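Local coordinates for Alr1585 protein (Nostoc sp., PDB 5C2I) that probably uses its bound haem to reduce hydrogen peroxide at the expense of dyes and similar substrates, as other DyP-type peroxidases do, at residues A[121-126]-A[453-458]; A[254-259]-A[385-390]; A[326-331]-A[426-431]. The protein carries 1 engineered substitution. One frame throughout, in Å; residues are numbered along the deposited sequence.

Contact 1. Residues A[121-126]-A[453-458]; sequences MGMKNE and GEYFFA
Gly453 and Met123 begin the contact, in which a type I beta turn from Gly122 to Asn125, joining two short helices, docks on the antiparallel strand 448-458. Gly453 suits its place because Met123 SD lies 3.7 Å from Gly453 C, close over a backbone where a beta carbon would crowd the sulfur. At Glu454 the side chain leaves the backbone heading away from the turn, but a bend at CG (chi2 55°) swings the carboxylate back. Its OE1 is gripped twice. Met123 N donates from the syn side, 2.9 Å from Glu454 OE1 and tilted somewhat out of the carboxylate plane, while Tyr455 N reaches the anti lone pair of the same oxygen. Glu454 OE2 accepts from a water 2.8 Å away, which itself accepts from Lys124 N, so the acid ties two successive amides of the turn. With the carboxylate cut back to an alanine's methyl, Met123 N and Tyr455 N would probably both lose their shared acceptor, and the water its tie to the strand. Gly122, whose CA lies 3.4 Å from Glu454 OE1, has a positive phi at which a side chain would jam against the preceding carbonyl. Tyr455 points toward the turn, its hydroxyl hydrogen-bonded to Asn398 OD1 and its ring packed on Ile128 and Leu132 of the following helix. Met123 crosses this ring at about a right angle in a Met-aromatic contact: its chain bends at the last torsion (chi3 -70°) and lays CE over one face, 3.6 Å from Tyr455 CE1.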
loop_
_atom_site.group_PDB
_atom_site.type_symbol
_atom_site.label_atom_id
_atom_site.label_comp_id
_atom_site.label_asym_id
_atom_site.label_seq_id
_atom_site.Cartn_x
_atom_site.Cartn_y
_atom_site.Cartn_z
ATOM N N MET A 121 -37.321 -1.608 30.988
ATOM C CA MET A 121 -37.864 -0.282 30.758
ATOM C C MET A 121 -37.660 0.161 29.302
ATOM O O MET A 121 -38.502 0.842 28.742
ATOM C CB MET A 121 -37.224 0.701 31.747
ATOM C CG MET A 121 -37.697 0.447 33.175
ATOM S SD MET A 121 -36.624 1.200 34.393
ATOM C CE MET A 121 -37.351 2.868 34.493
ATOM N N GLY A 122 -36.510 -0.167 28.724
ATOM C CA GLY A 122 -36.156 0.309 27.390
ATOM C C GLY A 122 -35.455 1.668 27.443
ATOM O O GLY A 122 -35.677 2.459 28.349
ATOM N N MET A 123 -34.607 1.930 26.452
ATOM C CA MET A 123 -33.818 3.188 26.421
ATOM C C MET A 123 -34.670 4.418 26.086
ATOM O O MET A 123 -34.239 5.532 26.289
ATOM C CB MET A 123 -32.635 3.058 25.441
ATOM C CG MET A 123 -31.524 4.073 25.690
ATOM S SD MET A 123 -30.089 3.809 24.671
ATOM C CE MET A 123 -29.410 2.276 25.368
ATOM N N LYS A 124 -35.861 4.211 25.532
ATOM C CA LYS A 124 -36.796 5.317 25.301
ATOM C C LYS A 124 -37.566 5.725 26.563
ATOM O O LYS A 124 -38.189 6.815 26.572
ATOM C CB LYS A 124 -37.816 4.948 24.248
ATOM C CG LYS A 124 -37.263 4.796 22.851
ATOM C CD LYS A 124 -38.420 4.462 21.899
ATOM C CE LYS A 124 -37.959 4.344 20.478
ATOM N NZ LYS A 124 -37.284 3.051 20.202
ATOM N N ASN A 125 -37.512 4.905 27.622
ATOM C CA ASN A 125 -38.247 5.188 28.854
ATOM C C ASN A 125 -37.825 6.546 29.433
ATOM O O ASN A 125 -36.626 6.860 29.487
ATOM C CB ASN A 125 -38.036 4.066 29.861
ATOM C CG ASN A 125 -38.617 4.369 31.235
ATOM O OD1 ASN A 125 -38.054 5.148 32.009
ATOM N ND2 ASN A 125 -39.720 3.702 31.568
ATOM N N GLU A 126 -38.808 7.357 29.849
ATOM C CA GLU A 126 -38.530 8.729 30.270
ATOM C C GLU A 126 -37.636 8.801 31.524
ATOM O O GLU A 126 -36.771 9.674 31.620
ATOM C CB GLU A 126 -39.875 9.489 30.489
ATOM C CG GLU A 126 -39.763 10.892 31.056
ATOM C CD GLU A 126 -38.960 11.835 30.172
ATOM O OE1 GLU A 126 -38.719 11.515 28.976
ATOM O OE2 GLU A 126 -38.497 12.872 30.690
ATOM N N GLY A 453 -30.651 4.360 20.349
ATOM C CA GLY A 453 -30.121 3.072 20.840
ATOM C C GLY A 453 -31.182 2.262 21.548
ATOM O O GLY A 453 -32.341 2.645 21.569
ATOM N N GLU A 454 -30.773 1.141 22.115
ATOM C CA GLU A 454 -31.661 0.292 22.880
ATOM C C GLU A 454 -30.864 -0.658 23.705
ATOM O O GLU A 454 -29.664 -0.901 23.441
ATOM C CB GLU A 454 -32.609 -0.464 21.939
ATOM C CG GLU A 454 -33.711 -1.286 22.570
ATOM C CD GLU A 454 -34.598 -0.493 23.520
ATOM O OE1 GLU A 454 -34.180 -0.283 24.676
ATOM O OE2 GLU A 454 -35.696 -0.096 23.113
ATOM N N TYR A 455 -31.531 -1.182 24.729
ATOM C CA TYR A 455 -30.990 -2.235 25.566
ATOM C C TYR A 455 -31.486 -3.583 25.076
ATOM O O TYR A 455 -32.674 -3.733 24.775
ATOM C CB TYR A 455 -31.513 -2.082 26.966
ATOM C CG TYR A 455 -31.169 -0.816 27.726
ATOM C CD1 TYR A 455 -29.853 -0.407 27.917
ATOM C CD2 TYR A 455 -32.180 -0.066 28.331
ATOM C CE1 TYR A 455 -29.545 0.737 28.665
ATOM C CE2 TYR A 455 -31.883 1.039 29.103
ATOM C CZ TYR A 455 -30.556 1.426 29.270
ATOM O OH TYR A 455 -30.283 2.530 30.068
ATOM N N PHE A 456 -30.598 -4.559 25.013
ATOM C CA PHE A 456 -30.945 -5.920 24.592
ATOM C C PHE A 456 -30.391 -6.971 25.525
ATOM O O PHE A 456 -29.505 -6.694 26.346
ATOM C CB PHE A 456 -30.367 -6.231 23.209
ATOM C CG PHE A 456 -30.778 -5.266 22.111
ATOM C CD1 PHE A 456 -30.044 -4.107 21.879
ATOM C CD2 PHE A 456 -31.814 -5.550 21.275
ATOM C CE1 PHE A 456 -30.412 -3.237 20.879
ATOM C CE2 PHE A 456 -32.168 -4.704 20.237
ATOM C CZ PHE A 456 -31.482 -3.515 20.061
ATOM N N PHE A 457 -30.877 -8.205 25.352
ATOM C CA PHE A 457 -30.277 -9.391 25.969
ATOM C C PHE A 457 -29.803 -10.288 24.838
ATOM O O PHE A 457 -30.504 -10.439 23.827
ATOM C CB PHE A 457 -31.306 -10.101 26.812
ATOM C CG PHE A 457 -30.752 -11.239 27.617
ATOM C CD1 PHE A 457 -29.851 -11.011 28.638
ATOM C CD2 PHE A 457 -31.135 -12.519 27.355
ATOM C CE1 PHE A 457 -29.325 -12.053 29.378
ATOM C CE2 PHE A 457 -30.669 -13.591 28.130
ATOM C CZ PHE A 457 -29.720 -13.354 29.120
ATOM N N ALA A 458 -28.581 -10.806 24.970
ATOM C CA ALA A 458 -28.049 -11.856 24.108
ATOM C C ALA A 458 -28.458 -13.190 24.712
ATOM O O ALA A 458 -27.860 -13.615 25.694
ATOM C CB ALA A 458 -26.535 -11.764 24.035
HETATM O O HOH W 1 -37.203 1.827 24.444
#

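Contact 2. Residues A[254-259]-A[385-390]; sequences LVYRKL and LFLCFQ. With HEM (protoporphyrin IX containing Fe), chain E.
Tyr256 and Leu387 face each other as a non-hydrogen-bonded pair at the heart of a regular antiparallel ladder, part of the sheet in the C-terminal DyP-type peroxidase region. The flanking hydrogen-bonded pairs, Val255 with Cys388 and Arg257 with Phe386, each close a ring of two backbone bonds, the straightest being Val255 N to Cys388 O at 2.9 Å (170°). Packing is tight where apolar groups meet. Leu387 CG lies 3.7 Å from Tyr256 CD2, the two side chains running side by side. On the same face Leu254 puts CD1 over the Phe389 ring, 4.2 Å from its centroid, a CH-pi contact of branched leucine on flat ring. The other face receives the haem: Phe386 CG stands opposite its own backbone N (chi1 179°), and the ring lies beside the porphyrin rim, with Phe386 CE1 3.5 Å from HEM C2C and the methyl CMC above the ring face. Leu259 CD1 completes this apolar patch, 3.8 Å from Phe386 CB and close to the vinyl carbon CAB. The side chains of Arg257 and Lys258, on opposite faces, pack more loosely. They touch the partner strand only lightly, through their aliphatic stems, the nearest being Lys258 CG to Leu385 CD2 at 4.0 Å, and carry their charges off to Asp134 and to Glu141 and Glu183; Lys258 also meets a glycerol probably left from crystallisation. Strand 250-261 pairs along its other edge with strand 448-458, strand 363-369 lies beyond 383-390, and helix 397-405 sets Phe397 against Val255, Arg257 and Cys388.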
loop_
_atom_site.group_PDB
_atom_site.type_symbol
_atom_site.label_atom_id
_atom_site.label_comp_id
_atom_site.label_asym_id
_atom_site.label_seq_id
_atom_site.Cartn_x
_atom_site.Cartn_y
_atom_site.Cartn_z
ATOM N N LEU A 254 -26.770 -6.154 26.559
ATOM C CA LEU A 254 -26.150 -5.270 25.621
ATOM C C LEU A 254 -26.737 -3.866 25.726
ATOM O O LEU A 254 -27.964 -3.686 25.681
ATOM C CB LEU A 254 -26.336 -5.783 24.196
ATOM C CG LEU A 254 -25.861 -4.868 23.064
ATOM C CD1 LEU A 254 -24.373 -4.657 23.046
ATOM C CD2 LEU A 254 -26.342 -5.381 21.705
ATOM N N VAL A 255 -25.876 -2.872 25.807
ATOM C CA VAL A 255 -26.250 -1.468 25.637
ATOM C C VAL A 255 -25.743 -1.080 24.246
ATOM O O VAL A 255 -24.559 -1.275 23.955
ATOM C CB VAL A 255 -25.545 -0.593 26.686
ATOM C CG1 VAL A 255 -25.681 0.907 26.341
ATOM C CG2 VAL A 255 -26.073 -0.868 28.074
ATOM N N TYR A 256 -26.619 -0.559 23.400
ATOM C CA TYR A 256 -26.267 -0.063 22.055
ATOM C C TYR A 256 -26.663 1.402 21.980
ATOM O O TYR A 256 -27.820 1.726 22.245
ATOM C CB TYR A 256 -27.010 -0.874 20.972
ATOM C CG TYR A 256 -26.542 -0.621 19.561
ATOM C CD1 TYR A 256 -26.680 0.657 18.943
ATOM C CD2 TYR A 256 -25.965 -1.607 18.835
ATOM C CE1 TYR A 256 -26.214 0.880 17.668
ATOM C CE2 TYR A 256 -25.538 -1.401 17.531
ATOM C CZ TYR A 256 -25.637 -0.162 16.960
ATOM O OH TYR A 256 -25.206 0.025 15.682
ATOM N N ARG A 257 -25.700 2.273 21.647
ATOM C CA ARG A 257 -25.924 3.712 21.526
ATOM C C ARG A 257 -25.160 4.245 20.352
ATOM O O ARG A 257 -23.943 3.986 20.239
ATOM C CB ARG A 257 -25.501 4.440 22.796
ATOM C CG ARG A 257 -26.403 4.116 24.008
ATOM C CD ARG A 257 -25.803 4.519 25.338
ATOM N NE ARG A 257 -25.661 5.954 25.568
ATOM C CZ ARG A 257 -26.649 6.786 25.914
ATOM N NH1 ARG A 257 -27.924 6.396 25.992
ATOM N NH2 ARG A 257 -26.359 8.050 26.152
ATOM N N LYS A 258 -25.862 4.966 19.457
ATOM C CA LYS A 258 -25.204 5.602 18.338
ATOM C C LYS A 258 -24.748 7.006 18.762
ATOM O O LYS A 258 -25.591 7.843 19.104
ATOM C CB LYS A 258 -26.107 5.665 17.134
ATOM C CG LYS A 258 -25.456 6.332 15.933
ATOM C CD LYS A 258 -26.316 6.215 14.662
ATOM C CE LYS A 258 -25.575 6.737 13.431
ATOM N NZ LYS A 258 -26.310 6.562 12.152
ATOM N N LEU A 259 -23.439 7.212 18.820
ATOM C CA LEU A 259 -22.879 8.450 19.397
ATOM C C LEU A 259 -22.144 9.221 18.301
ATOM O O LEU A 259 -21.037 8.868 17.907
ATOM C CB LEU A 259 -21.954 8.085 20.571
ATOM C CG LEU A 259 -22.564 7.301 21.722
ATOM C CD1 LEU A 259 -21.543 7.064 22.847
ATOM C CD2 LEU A 259 -23.794 8.006 22.262
ATOM N N LEU A 385 -20.389 3.578 17.129
ATOM C CA LEU A 385 -21.462 2.649 17.493
ATOM C C LEU A 385 -21.032 2.005 18.795
ATOM O O LEU A 385 -20.171 1.098 18.806
ATOM C CB LEU A 385 -21.724 1.620 16.400
ATOM C CG LEU A 385 -22.026 2.241 15.027
ATOM C CD1 LEU A 385 -22.126 1.146 13.971
ATOM C CD2 LEU A 385 -23.288 3.087 15.073
ATOM N N PHE A 386 -21.526 2.559 19.892
ATOM C CA PHE A 386 -21.132 2.141 21.238
ATOM C C PHE A 386 -21.905 0.903 21.633
ATOM O O PHE A 386 -23.139 0.942 21.720
ATOM C CB PHE A 386 -21.395 3.278 22.242
ATOM C CG PHE A 386 -21.047 2.941 23.656
ATOM C CD1 PHE A 386 -19.742 3.121 24.124
ATOM C CD2 PHE A 386 -22.013 2.372 24.512
ATOM C CE1 PHE A 386 -19.418 2.826 25.446
ATOM C CE2 PHE A 386 -21.687 2.070 25.838
ATOM C CZ PHE A 386 -20.380 2.275 26.300
ATOM N N LEU A 387 -21.198 -0.202 21.823
ATOM C CA LEU A 387 -21.808 -1.435 22.351
ATOM C C LEU A 387 -21.045 -1.836 23.592
ATOM O O LEU A 387 -19.819 -1.825 23.566
ATOM C CB LEU A 387 -21.701 -2.585 21.352
ATOM C CG LEU A 387 -22.642 -2.578 20.130
ATOM C CD1 LEU A 387 -22.176 -1.566 19.089
ATOM C CD2 LEU A 387 -22.652 -3.962 19.506
ATOM N N CYS A 388 -21.750 -2.195 24.661
ATOM C CA CYS A 388 -21.081 -2.806 25.789
ATOM C C CYS A 388 -21.953 -3.873 26.434
ATOM O O CYS A 388 -23.189 -3.809 26.344
ATOM C CB CYS A 388 -20.620 -1.761 26.801
ATOM S SG CYS A 388 -21.905 -1.031 27.842
ATOM N N PHE A 389 -21.278 -4.805 27.113
ATOM C CA PHE A 389 -21.879 -5.913 27.807
ATOM C C PHE A 389 -21.672 -5.822 29.313
ATOM O O PHE A 389 -20.669 -5.237 29.802
ATOM C CB PHE A 389 -21.332 -7.246 27.275
ATOM C CG PHE A 389 -21.807 -7.597 25.922
ATOM C CD1 PHE A 389 -23.128 -8.031 25.705
ATOM C CD2 PHE A 389 -20.936 -7.553 24.819
ATOM C CE1 PHE A 389 -23.556 -8.352 24.415
ATOM C CE2 PHE A 389 -21.369 -7.882 23.555
ATOM C CZ PHE A 389 -22.673 -8.286 23.344
ATOM N N GLN A 390 -22.626 -6.381 30.041
ATOM C CA GLN A 390 -22.630 -6.374 31.488
ATOM C C GLN A 390 -23.704 -7.327 31.966
ATOM O O GLN A 390 -24.592 -7.720 31.190
ATOM C CB GLN A 390 -22.943 -5.015 32.053
ATOM C CG GLN A 390 -24.224 -4.401 31.498
ATOM C CD GLN A 390 -23.943 -3.295 30.507
ATOM O OE1 GLN A 390 -23.559 -2.205 30.891
ATOM N NE2 GLN A 390 -24.194 -3.553 29.225
HETATM C CHA HEM E . -11.926 4.466 27.598
HETATM C CHB HEM E . -13.186 7.312 23.915
HETATM C CHC HEM E . -17.840 6.800 25.139
HETATM C CHD HEM E . -16.516 4.171 28.949
HETATM C C1A HEM E . -11.860 5.305 26.498
HETATM C C2A HEM E . -10.655 5.738 25.868
HETATM C C3A HEM E . -11.014 6.535 24.838
HETATM C C4A HEM E . -12.426 6.572 24.815
HETATM C CMA HEM E . -10.116 7.218 23.842
HETATM C CAA HEM E . -9.215 5.383 26.259
HETATM C CBA HEM E . -8.606 4.113 25.660
HETATM C CGA HEM E . -9.423 2.928 26.095
HETATM O O1A HEM E . -9.239 2.361 27.212
HETATM O O2A HEM E . -10.297 2.513 25.332
HETATM C C1B HEM E . -14.579 7.367 23.922
HETATM C C2B HEM E . -15.362 8.072 22.943
HETATM C C3B HEM E . -16.640 7.900 23.249
HETATM C C4B HEM E . -16.643 7.122 24.489
HETATM C CMB HEM E . -14.803 8.815 21.781
HETATM C CAB HEM E . -17.884 8.332 22.564
HETATM C CBB HEM E . -17.960 8.606 21.249
HETATM C C1C HEM E . -17.898 6.068 26.337
HETATM C C2C HEM E . -19.024 5.850 27.103
HETATM C C3C HEM E . -18.636 5.122 28.198
HETATM C C4C HEM E . -17.263 4.886 28.064
HETATM C CMC HEM E . -20.437 6.256 26.799
HETATM C CAC HEM E . -19.422 4.666 29.344
HETATM C CBC HEM E . -20.483 5.220 29.877
HETATM C C1D HEM E . -15.149 3.967 28.775
HETATM C C2D HEM E . -14.392 3.126 29.696
HETATM C C3D HEM E . -13.115 3.239 29.358
HETATM C C4D HEM E . -13.119 4.128 28.176
HETATM C CMD HEM E . -14.921 2.290 30.851
HETATM C CAD HEM E . -11.961 2.520 29.997
HETATM C CBD HEM E . -11.391 3.249 31.220
HETATM C CGD HEM E . -10.282 2.440 31.810
HETATM O O1D HEM E . -9.201 3.010 31.942
HETATM O O2D HEM E . -10.428 1.223 32.173
HETATM N NA HEM E . -12.935 5.883 25.891
HETATM N NB HEM E . -15.375 6.902 24.833
HETATM N NC HEM E . -16.801 5.564 26.972
HETATM N ND HEM E . -14.346 4.613 27.926
HETATM FE FE HEM E . -14.845 5.747 26.448
HETATM O O HOH W 2 -15.301 3.926 25.055
#

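Contact 3. Residues A[326-331]-A[426-431]; sequences PFHSHT and GTQKWP. With HEM (protoporphyrin IX containing Fe), chain E.
His328 drives the edge of its imidazole into the face of Trp430: NE2 stands 3.2 Å from Trp430 CZ3, and the two ring planes meet at 58°, an edge-to-face pair. The flat, narrow imidazole is also sandwiched. Gln428 CB covers one face in a CH-pi contact, 3.6 Å from the centroid, and Pro326 CB covers the opposite one. CG of His328 sits between its own backbone N and carbonyl carbon (chi1 66°), a torsion that turns the ring out toward strand 428-431. Apolar contact continues beside it, where Pro326 CG lies 3.7 Å from Pro431 CD. Pro326 and His328 belong to a type I beta turn, Pro326 to Ser329, that leads straight into the helix carrying the proximal haem ligand. There His330 NE2 binds the iron at 2.1 Å while its ND1 is hydrogen-bonded to Asp418 OD2, and Thr331 CG2 packs near the propionate carbon CAA. Polar contact across the segments runs through water: one molecule, in the plane of the His328 ring, is hydrogen-bonded to ND1 and accepts from Lys429 N at 2.8 Å. Beyond the pair, Gln428 NE2 is hydrogen-bonded to Pro417 O and Trp430 NE1 to Tyr442 O.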
loop_
_atom_site.group_PDB
_atom_site.type_symbol
_atom_site.label_atom_id
_atom_site.label_comp_id
_atom_site.label_asym_id
_atom_site.label_seq_id
_atom_site.Cartn_x
_atom_site.Cartn_y
_atom_site.Cartn_z
ATOM N N PRO A 326 -6.229 14.679 35.500
ATOM C CA PRO A 326 -7.310 15.268 36.265
ATOM C C PRO A 326 -8.422 14.298 36.647
ATOM O O PRO A 326 -8.685 13.318 35.933
ATOM C CB PRO A 326 -7.865 16.344 35.306
ATOM C CG PRO A 326 -6.651 16.787 34.562
ATOM C CD PRO A 326 -5.921 15.469 34.307
ATOM N N PHE A 327 -9.157 14.614 37.736
ATOM C CA PHE A 327 -10.308 13.799 38.098
ATOM C C PHE A 327 -11.394 13.770 37.019
ATOM O O PHE A 327 -12.170 12.832 36.933
ATOM C CB PHE A 327 -10.915 14.308 39.421
ATOM C CG PHE A 327 -10.098 13.970 40.651
ATOM C CD1 PHE A 327 -9.859 12.656 41.000
ATOM C CD2 PHE A 327 -9.713 14.978 41.545
ATOM C CE1 PHE A 327 -9.159 12.341 42.167
ATOM C CE2 PHE A 327 -9.052 14.679 42.720
ATOM C CZ PHE A 327 -8.775 13.352 43.035
ATOM N N HIS A 328 -11.450 14.796 36.192
ATOM C CA HIS A 328 -12.467 14.827 35.162
ATOM C C HIS A 328 -12.140 14.061 33.880
ATOM O O HIS A 328 -13.023 13.909 33.056
ATOM C CB HIS A 328 -12.825 16.287 34.806
ATOM C CG HIS A 328 -11.690 17.025 34.172
ATOM N ND1 HIS A 328 -10.993 18.020 34.807
ATOM C CD2 HIS A 328 -11.126 16.896 32.953
ATOM C CE1 HIS A 328 -10.046 18.477 34.003
ATOM N NE2 HIS A 328 -10.104 17.806 32.879
ATOM N N SER A 329 -10.880 13.646 33.685
ATOM C CA SER A 329 -10.480 13.033 32.445
ATOM C C SER A 329 -11.299 11.773 32.226
ATOM O O SER A 329 -11.590 11.040 33.175
ATOM C CB SER A 329 -8.983 12.728 32.435
ATOM O OG SER A 329 -8.201 13.906 32.623
ATOM N N HIS A 330 -11.670 11.541 30.977
ATOM C CA HIS A 330 -12.541 10.404 30.647
ATOM C C HIS A 330 -12.126 9.062 31.305
ATOM O O HIS A 330 -12.991 8.375 31.876
ATOM C CB HIS A 330 -12.649 10.276 29.141
ATOM C CG HIS A 330 -13.556 9.167 28.680
ATOM N ND1 HIS A 330 -14.891 9.102 29.014
ATOM C CD2 HIS A 330 -13.324 8.130 27.838
ATOM C CE1 HIS A 330 -15.449 8.078 28.387
ATOM N NE2 HIS A 330 -14.523 7.488 27.660
ATOM N N THR A 331 -10.848 8.705 31.221
ATOM C CA THR A 331 -10.386 7.434 31.793
ATOM C C THR A 331 -10.534 7.370 33.283
ATOM O O THR A 331 -10.906 6.335 33.839
ATOM C CB THR A 331 -8.914 7.075 31.413
ATOM O OG1 THR A 331 -8.053 8.125 31.813
ATOM C CG2 THR A 331 -8.774 6.834 29.914
ATOM N N GLY A 426 -20.262 21.133 31.218
ATOM C CA GLY A 426 -20.006 22.059 32.328
ATOM C C GLY A 426 -18.547 22.459 32.457
ATOM O O GLY A 426 -17.835 22.629 31.449
ATOM N N THR A 427 -18.119 22.672 33.701
ATOM C CA THR A 427 -16.876 23.335 33.972
ATOM C C THR A 427 -15.879 22.322 34.528
ATOM O O THR A 427 -16.176 21.658 35.482
ATOM C CB THR A 427 -17.061 24.440 35.012
ATOM O OG1 THR A 427 -18.094 25.317 34.569
ATOM C CG2 THR A 427 -15.761 25.233 35.223
ATOM N N GLN A 428 -14.692 22.266 33.930
ATOM C CA GLN A 428 -13.569 21.503 34.497
ATOM C C GLN A 428 -12.456 22.426 34.946
ATOM O O GLN A 428 -12.335 23.574 34.482
ATOM C CB GLN A 428 -13.039 20.496 33.467
ATOM C CG GLN A 428 -14.061 19.469 33.012
ATOM C CD GLN A 428 -14.963 19.992 31.914
ATOM O OE1 GLN A 428 -14.593 20.891 31.139
ATOM N NE2 GLN A 428 -16.147 19.407 31.814
ATOM N N LYS A 429 -11.647 21.931 35.876
ATOM C CA LYS A 429 -10.442 22.627 36.337
ATOM C C LYS A 429 -9.233 21.896 35.785
ATOM O O LYS A 429 -9.083 20.708 36.020
ATOM C CB LYS A 429 -10.392 22.622 37.861
ATOM C CG LYS A 429 -11.519 23.453 38.475
ATOM C CD LYS A 429 -11.382 23.579 39.980
ATOM C CE LYS A 429 -11.777 22.309 40.679
ATOM N NZ LYS A 429 -12.105 22.608 42.090
ATOM N N TRP A 430 -8.396 22.612 35.057
ATOM C CA TRP A 430 -7.280 22.038 34.308
ATOM C C TRP A 430 -5.967 22.496 34.919
ATOM O O TRP A 430 -5.797 23.700 35.194
ATOM C CB TRP A 430 -7.381 22.487 32.851
ATOM C CG TRP A 430 -8.746 22.220 32.276
ATOM C CD1 TRP A 430 -9.870 22.960 32.464
ATOM C CD2 TRP A 430 -9.135 21.131 31.435
ATOM N NE1 TRP A 430 -10.927 22.429 31.767
ATOM C CE2 TRP A 430 -10.511 21.289 31.149
ATOM C CE3 TRP A 430 -8.455 20.038 30.876
ATOM C CZ2 TRP A 430 -11.217 20.382 30.340
ATOM C CZ3 TRP A 430 -9.139 19.158 30.090
ATOM C CH2 TRP A 430 -10.511 19.332 29.813
ATOM N N PRO A 431 -5.029 21.559 35.145
ATOM C CA PRO A 431 -3.742 21.972 35.695
ATOM C C PRO A 431 -2.951 22.783 34.671
ATOM O O PRO A 431 -2.832 22.379 33.530
ATOM C CB PRO A 431 -3.048 20.636 36.032
ATOM C CG PRO A 431 -4.173 19.616 36.119
ATOM C CD PRO A 431 -5.128 20.093 35.039
HETATM C CHA HEM E . -11.926 4.466 27.598
HETATM C CHB HEM E . -13.186 7.312 23.915
HETATM C CHC HEM E . -17.840 6.800 25.139
HETATM C CHD HEM E . -16.516 4.171 28.949
HETATM C C1A HEM E . -11.860 5.305 26.498
HETATM C C2A HEM E . -10.655 5.738 25.868
HETATM C C3A HEM E . -11.014 6.535 24.838
HETATM C C4A HEM E . -12.426 6.572 24.815
HETATM C CMA HEM E . -10.116 7.218 23.842
HETATM C CAA HEM E . -9.215 5.383 26.259
HETATM C CBA HEM E . -8.606 4.113 25.660
HETATM C CGA HEM E . -9.423 2.928 26.095
HETATM O O1A HEM E . -9.239 2.361 27.212
HETATM O O2A HEM E . -10.297 2.513 25.332
HETATM C C1B HEM E . -14.579 7.367 23.922
HETATM C C2B HEM E . -15.362 8.072 22.943
HETATM C C3B HEM E . -16.640 7.900 23.249
HETATM C C4B HEM E . -16.643 7.122 24.489
HETATM C CMB HEM E . -14.803 8.815 21.781
HETATM C CAB HEM E . -17.884 8.332 22.564
HETATM C CBB HEM E . -17.960 8.606 21.249
HETATM C C1C HEM E . -17.898 6.068 26.337
HETATM C C2C HEM E . -19.024 5.850 27.103
HETATM C C3C HEM E . -18.636 5.122 28.198
HETATM C C4C HEM E . -17.263 4.886 28.064
HETATM C CMC HEM E . -20.437 6.256 26.799
HETATM C CAC HEM E . -19.422 4.666 29.344
HETATM C CBC HEM E . -20.483 5.220 29.877
HETATM C C1D HEM E . -15.149 3.967 28.775
HETATM C C2D HEM E . -14.392 3.126 29.696
HETATM C C3D HEM E . -13.115 3.239 29.358
HETATM C C4D HEM E . -13.119 4.128 28.176
HETATM C CMD HEM E . -14.921 2.290 30.851
HETATM C CAD HEM E . -11.961 2.520 29.997
HETATM C CBD HEM E . -11.391 3.249 31.220
HETATM C CGD HEM E . -10.282 2.440 31.810
HETATM O O1D HEM E . -9.201 3.010 31.942
HETATM O O2D HEM E . -10.428 1.223 32.173
HETATM N NA HEM E . -12.935 5.883 25.891
HETATM N NB HEM E . -15.375 6.902 24.833
HETATM N NC HEM E . -16.801 5.564 26.972
HETATM N ND HEM E . -14.346 4.613 27.926
HETATM FE FE HEM E . -14.845 5.747 26.448
HETATM O O HOH W 3 -11.902 19.366 36.959
HETATM O O HOH W 2 -15.301 3.926 25.055
#

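In the fold
From the N terminus, the turn 121-126 comes first, and its partner 453-458 comes last, so contact 1 closes a loop of 326 intervening residues that encloses both other contacts. Strand segment 254-259 follows, then 326-331, then 385-390, which closes contact 2, and finally 426-431, which closes contact 3; the loops of contacts 2 and 3 therefore cross. Contacts 1 and 2 meet directly, since strands 448-458 and 250-261 are neighbours in one sheet, and together they tie the turn from the N-terminal family region to that sheet. Contact 3 lies apart, its centre about 24 Å from that of contact 2, but both reach the haem.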